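Local coordinates for protein AA9 family lytic polysaccharide monooxygenase B (PDB 5NNS) that oxidatively cleaves the glycosidic bonds of cellulose at C1, using a single active-site copper ion, a reducing agent and O2 or H2O2, at residues Tyr36-Asn50 with Ser161-Leu173. Sequence-based numbering, arbitrary orientation. Where two conformers were deposited one is given.
Sequences YNPITDPTDASISCN and SNQPQFYPECAQL
The ring of Tyr167, one of the three residues of the copper site, lies against Pro38, whose CB sits over one ring face, 3.8 Å from the centroid. The carbonyl oxygen of Tyr36 meets the edge of the same ring, 3.3 Å from Tyr36 O to Tyr167 CE1, while the phenolic OH donates to Gln165 OE1, from above the amide carbonyl plane. Replacing Tyr167 by a phenylalanine would probably leave Gln165 OE1 without this donor and its amide freer to turn, beside a copper centre lacking its tyrosine oxygen. Loop 36-50 thus backs strand 165-176 of the AA9 beta-sandwich next to the copper site, joined by a single antiparallel bridge, Ile39 N to Phe166 O and Phe166 N to Ile39 O, each 2.8 Å. On the other side of the strand, Ile47, its CG1 anti to the backbone N (chi1 -161°), lays CD1 over a face of the Phe166 ring, and Pro42 CB reaches Phe166 CE2 at 3.7 Å. The amide of Asn50 forks, ND2 donating to Pro168 O and, nearly in its own plane, to Glu169 OE2 at 3.0 Å; Glu169 OE1 is held by Val4 N. The Cys49-Cys170 disulfide ties the loop to the strand against Trp106, and a water bridges Cys49 O to Cys170 N.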
loop_
_atom_site.group_PDB
_atom_site.type_symbol
_atom_site.label_atom_id
_atom_site.label_comp_id
_atom_site.label_asym_id
_atom_site.label_seq_id
_atom_site.Cartn_x
_atom_site.Cartn_y
_atom_site.Cartn_z
ATOM N N TYR A 36 -13.946 1.817 6.102
ATOM C CA TYR A 36 -13.412 2.791 5.143
ATOM C C TYR A 36 -12.521 3.871 5.778
ATOM O O TYR A 36 -11.907 4.638 5.051
ATOM C CB TYR A 36 -14.575 3.498 4.432
ATOM C CG TYR A 36 -15.106 2.818 3.190
ATOM C CD1 TYR A 36 -14.971 1.445 2.981
ATOM C CD2 TYR A 36 -15.768 3.559 2.221
ATOM C CE1 TYR A 36 -15.469 0.843 1.833
ATOM C CE2 TYR A 36 -16.265 2.963 1.079
ATOM C CZ TYR A 36 -16.115 1.607 0.894
ATOM O OH TYR A 36 -16.612 1.018 -0.233
ATOM N N ASN A 37 -12.476 3.947 7.111
ATOM C CA ASN A 37 -11.804 5.027 7.834
ATOM C C ASN A 37 -10.289 4.959 7.746
ATOM O O ASN A 37 -9.712 3.863 7.698
ATOM C CB ASN A 37 -12.158 4.992 9.330
ATOM C CG ASN A 37 -13.643 5.125 9.593
ATOM O OD1 ASN A 37 -14.402 5.585 8.746
ATOM N ND2 ASN A 37 -14.060 4.720 10.779
ATOM N N PRO A 38 -9.634 6.128 7.765
ATOM C CA PRO A 38 -8.178 6.123 7.770
ATOM C C PRO A 38 -7.588 5.704 9.116
ATOM O O PRO A 38 -8.240 5.823 10.158
ATOM C CB PRO A 38 -7.816 7.581 7.493
ATOM C CG PRO A 38 -8.976 8.357 8.002
ATOM C CD PRO A 38 -10.183 7.496 7.760
ATOM N N ILE A 39 -6.362 5.203 9.058
ATOM C CA ILE A 39 -5.483 5.128 10.217
ATOM C C ILE A 39 -4.819 6.501 10.310
ATOM O O ILE A 39 -4.188 6.945 9.354
ATOM C CB ILE A 39 -4.456 3.984 10.059
ATOM C CG1 ILE A 39 -5.181 2.650 10.277
ATOM C CG2 ILE A 39 -3.276 4.162 11.018
ATOM C CD1 ILE A 39 -4.391 1.409 9.950
ATOM N N THR A 40 -4.991 7.170 11.449
ATOM C CA THR A 40 -4.514 8.549 11.651
ATOM C C THR A 40 -3.221 8.665 12.477
ATOM O O THR A 40 -2.578 9.716 12.467
ATOM C CB THR A 40 -5.605 9.412 12.324
ATOM O OG1 THR A 40 -6.011 8.801 13.551
ATOM C CG2 THR A 40 -6.827 9.533 11.417
ATOM N N ASP A 41 -2.860 7.607 13.205
ATOM C CA ASP A 41 -1.599 7.562 13.936
ATOM C C ASP A 41 -0.578 6.872 13.035
ATOM O O ASP A 41 -0.751 5.687 12.740
ATOM C CB ASP A 41 -1.768 6.791 15.248
ATOM C CG ASP A 41 -0.497 6.775 16.107
ATOM O OD1 ASP A 41 0.555 7.342 15.723
ATOM O OD2 ASP A 41 -0.556 6.162 17.192
ATOM N N PRO A 42 0.493 7.588 12.607
ATOM C CA PRO A 42 1.490 6.933 11.748
ATOM C C PRO A 42 2.212 5.745 12.402
ATOM O O PRO A 42 2.742 4.905 11.683
ATOM C CB PRO A 42 2.479 8.061 11.425
ATOM C CG PRO A 42 2.337 9.023 12.545
ATOM C CD PRO A 42 0.876 8.985 12.897
ATOM N N THR A 43 2.217 5.678 13.737
ATOM C CA THR A 43 2.798 4.549 14.483
ATOM C C THR A 43 1.782 3.487 14.934
ATOM O O THR A 43 2.127 2.630 15.742
ATOM C CB THR A 43 3.553 5.048 15.738
ATOM O OG1 THR A 43 2.623 5.616 16.669
ATOM C CG2 THR A 43 4.590 6.086 15.374
ATOM N N ASP A 44 0.547 3.533 14.423
ATOM C CA ASP A 44 -0.490 2.545 14.778
ATOM C C ASP A 44 0.027 1.116 14.551
ATOM O O ASP A 44 0.671 0.835 13.535
ATOM C CB ASP A 44 -1.760 2.791 13.952
ATOM C CG ASP A 44 -2.967 1.996 14.442
ATOM O OD1 ASP A 44 -2.963 0.758 14.349
ATOM O OD2 ASP A 44 -3.952 2.619 14.884
ATOM N N ALA A 45 -0.253 0.225 15.503
ATOM C CA ALA A 45 0.206 -1.176 15.427
ATOM C C ALA A 45 -0.300 -1.926 14.176
ATOM O O ALA A 45 0.391 -2.802 13.656
ATOM C CB ALA A 45 -0.190 -1.931 16.691
ATOM N N SER A 46 -1.492 -1.559 13.699
ATOM C CA SER A 46 -2.129 -2.194 12.537
ATOM C C SER A 46 -1.945 -1.439 11.204
ATOM O O SER A 46 -2.671 -1.694 10.240
ATOM C CB SER A 46 -3.624 -2.356 12.827
ATOM O OG SER A 46 -3.823 -3.153 13.982
ATOM N N ILE A 47 -0.979 -0.524 11.135
ATOM C CA ILE A 47 -0.785 0.278 9.919
ATOM C C ILE A 47 -0.262 -0.542 8.725
ATOM O O ILE A 47 -0.424 -0.114 7.579
ATOM C CB ILE A 47 0.091 1.535 10.178
ATOM C CG1 ILE A 47 -0.118 2.577 9.056
ATOM C CG2 ILE A 47 1.562 1.158 10.362
ATOM C CD1 ILE A 47 0.430 3.954 9.358
ATOM N N SER A 48 0.330 -1.717 8.984
ATOM C CA SER A 48 0.818 -2.586 7.910
ATOM C C SER A 48 -0.301 -3.062 6.985
ATOM O O SER A 48 -0.209 -2.876 5.772
ATOM C CB SER A 48 1.588 -3.794 8.457
ATOM O OG SER A 48 0.800 -4.554 9.353
ATOM N N CYS A 49 -1.353 -3.657 7.556
ATOM C CA CYS A 49 -2.444 -4.230 6.756
ATOM C C CYS A 49 -3.847 -3.822 7.205
ATOM O O CYS A 49 -4.826 -4.509 6.901
ATOM C CB CYS A 49 -2.282 -5.752 6.700
ATOM S SG CYS A 49 -0.748 -6.245 5.884
ATOM N N ASN A 50 -3.933 -2.667 7.874
ATOM C CA ASN A 50 -5.187 -2.080 8.359
ATOM C C ASN A 50 -5.751 -2.830 9.561
ATOM O O ASN A 50 -5.154 -3.794 10.028
ATOM C CB ASN A 50 -6.238 -1.972 7.234
ATOM C CG ASN A 50 -7.007 -0.659 7.270
ATOM O OD1 ASN A 50 -7.319 -0.132 8.348
ATOM N ND2 ASN A 50 -7.332 -0.134 6.093
ATOM N N SER A 161 -5.261 19.520 7.687
ATOM C CA SER A 161 -4.084 20.108 8.343
ATOM C C SER A 161 -3.580 19.311 9.534
ATOM O O SER A 161 -4.285 19.168 10.522
ATOM C CB SER A 161 -4.408 21.520 8.830
ATOM O OG SER A 161 -4.759 22.335 7.736
ATOM N N ASN A 162 -2.369 18.773 9.411
ATOM C CA ASN A 162 -1.665 18.068 10.500
ATOM C C ASN A 162 -2.288 16.746 10.986
ATOM O O ASN A 162 -1.897 16.239 12.031
ATOM C CB ASN A 162 -1.403 19.015 11.681
ATOM C CG ASN A 162 -0.712 20.296 11.255
ATOM O OD1 ASN A 162 -1.347 21.347 11.153
ATOM N ND2 ASN A 162 0.590 20.209 10.981
ATOM N N GLN A 163 -3.274 16.229 10.249
ATOM C CA GLN A 163 -3.850 14.913 10.494
ATOM C C GLN A 163 -3.607 14.088 9.234
ATOM O O GLN A 163 -4.294 14.278 8.222
ATOM C CB GLN A 163 -5.349 14.989 10.798
ATOM C CG GLN A 163 -5.934 13.657 11.271
ATOM C CD GLN A 163 -7.444 13.678 11.410
ATOM O OE1 GLN A 163 -8.132 12.798 10.898
ATOM N NE2 GLN A 163 -7.967 14.682 12.104
ATOM N N PRO A 164 -2.606 13.194 9.274
ATOM C CA PRO A 164 -2.404 12.290 8.140
ATOM C C PRO A 164 -3.458 11.204 8.134
ATOM O O PRO A 164 -3.916 10.798 9.194
ATOM C CB PRO A 164 -1.022 11.687 8.404
ATOM C CG PRO A 164 -0.859 11.767 9.884
ATOM C CD PRO A 164 -1.549 13.024 10.296
ATOM N N GLN A 165 -3.855 10.772 6.944
ATOM C CA GLN A 165 -4.825 9.705 6.789
ATOM C C GLN A 165 -4.199 8.609 5.935
ATOM O O GLN A 165 -4.091 8.746 4.711
ATOM C CB GLN A 165 -6.083 10.243 6.138
ATOM C CG GLN A 165 -6.860 11.192 7.035
ATOM C CD GLN A 165 -8.108 11.732 6.370
ATOM O OE1 GLN A 165 -8.560 11.229 5.338
ATOM N NE2 GLN A 165 -8.672 12.773 6.960
ATOM N N PHE A 166 -3.773 7.540 6.604
ATOM C CA PHE A 166 -3.196 6.373 5.967
ATOM C C PHE A 166 -4.305 5.377 5.649
ATOM O O PHE A 166 -5.110 5.042 6.524
ATOM C CB PHE A 166 -2.172 5.721 6.896
ATOM C CG PHE A 166 -1.033 6.626 7.268
ATOM C CD1 PHE A 166 0.102 6.692 6.474
ATOM C CD2 PHE A 166 -1.092 7.419 8.411
ATOM C CE1 PHE A 166 1.157 7.530 6.811
ATOM C CE2 PHE A 166 -0.041 8.249 8.755
ATOM C CZ PHE A 166 1.084 8.308 7.951
ATOM N N TYR A 167 -4.352 4.921 4.398
ATOM C CA TYR A 167 -5.329 3.921 3.951
ATOM C C TYR A 167 -4.580 2.743 3.333
ATOM O O TYR A 167 -4.328 2.739 2.124
ATOM C CB TYR A 167 -6.271 4.511 2.915
ATOM C CG TYR A 167 -7.144 5.639 3.401
ATOM C CD1 TYR A 167 -8.352 5.383 4.042
ATOM C CD2 TYR A 167 -6.782 6.965 3.183
ATOM C CE1 TYR A 167 -9.167 6.417 4.463
ATOM C CE2 TYR A 167 -7.585 8.007 3.603
ATOM C CZ TYR A 167 -8.785 7.727 4.229
ATOM O OH TYR A 167 -9.582 8.748 4.665
ATOM N N PRO A 168 -4.197 1.750 4.163
ATOM C CA PRO A 168 -3.443 0.601 3.679
ATOM C C PRO A 168 -4.288 -0.651 3.503
ATOM O O PRO A 168 -5.161 -0.911 4.319
ATOM C CB PRO A 168 -2.433 0.379 4.802
ATOM C CG PRO A 168 -3.170 0.780 6.035
ATOM C CD PRO A 168 -4.234 1.769 5.639
ATOM N N GLU A 169 -4.027 -1.414 2.443
ATOM C CA GLU A 169 -4.531 -2.788 2.319
ATOM C C GLU A 169 -3.413 -3.716 1.872
ATOM O O GLU A 169 -2.435 -3.271 1.266
ATOM C CB GLU A 169 -5.709 -2.878 1.348
ATOM C CG GLU A 169 -7.061 -2.542 1.954
ATOM C CD GLU A 169 -7.298 -1.055 2.127
ATOM O OE1 GLU A 169 -7.035 -0.289 1.174
ATOM O OE2 GLU A 169 -7.772 -0.650 3.212
ATOM N N CYS A 170 -3.575 -5.003 2.183
ATOM C CA CYS A 170 -2.589 -6.044 1.876
ATOM C C CYS A 170 -3.204 -7.195 1.100
ATOM O O CYS A 170 -4.348 -7.565 1.347
ATOM C CB CYS A 170 -2.002 -6.596 3.168
ATOM S SG CYS A 170 -0.908 -5.437 4.008
ATOM N N ALA A 171 -2.426 -7.756 0.177
ATOM C CA ALA A 171 -2.801 -8.952 -0.579
ATOM C C ALA A 171 -1.667 -9.968 -0.500
ATOM O O ALA A 171 -0.498 -9.585 -0.533
ATOM C CB ALA A 171 -3.082 -8.588 -2.025
ATOM N N GLN A 172 -2.009 -11.253 -0.391
ATOM C CA GLN A 172 -1.004 -12.326 -0.351
ATOM C C GLN A 172 -0.645 -12.779 -1.764
ATOM O O GLN A 172 -1.531 -13.038 -2.577
ATOM C CB GLN A 172 -1.498 -13.517 0.481
ATOM C CG GLN A 172 -1.681 -13.185 1.955
ATOM C CD GLN A 172 -1.935 -14.389 2.854
ATOM O OE1 GLN A 172 -2.231 -14.226 4.032
ATOM N NE2 GLN A 172 -1.809 -15.593 2.311
ATOM N N LEU A 173 0.653 -12.858 -2.051
ATOM C CA LEU A 173 1.145 -13.357 -3.333
ATOM C C LEU A 173 2.071 -14.554 -3.144
ATOM O O LEU A 173 2.699 -14.709 -2.094
ATOM C CB LEU A 173 1.920 -12.277 -4.087
ATOM C CG LEU A 173 1.280 -10.913 -4.325
ATOM C CD1 LEU A 173 2.286 -10.012 -5.024
ATOM C CD2 LEU A 173 -0.002 -11.036 -5.132
HETATM O O HOH W 1 -5.623 -5.356 4.159
#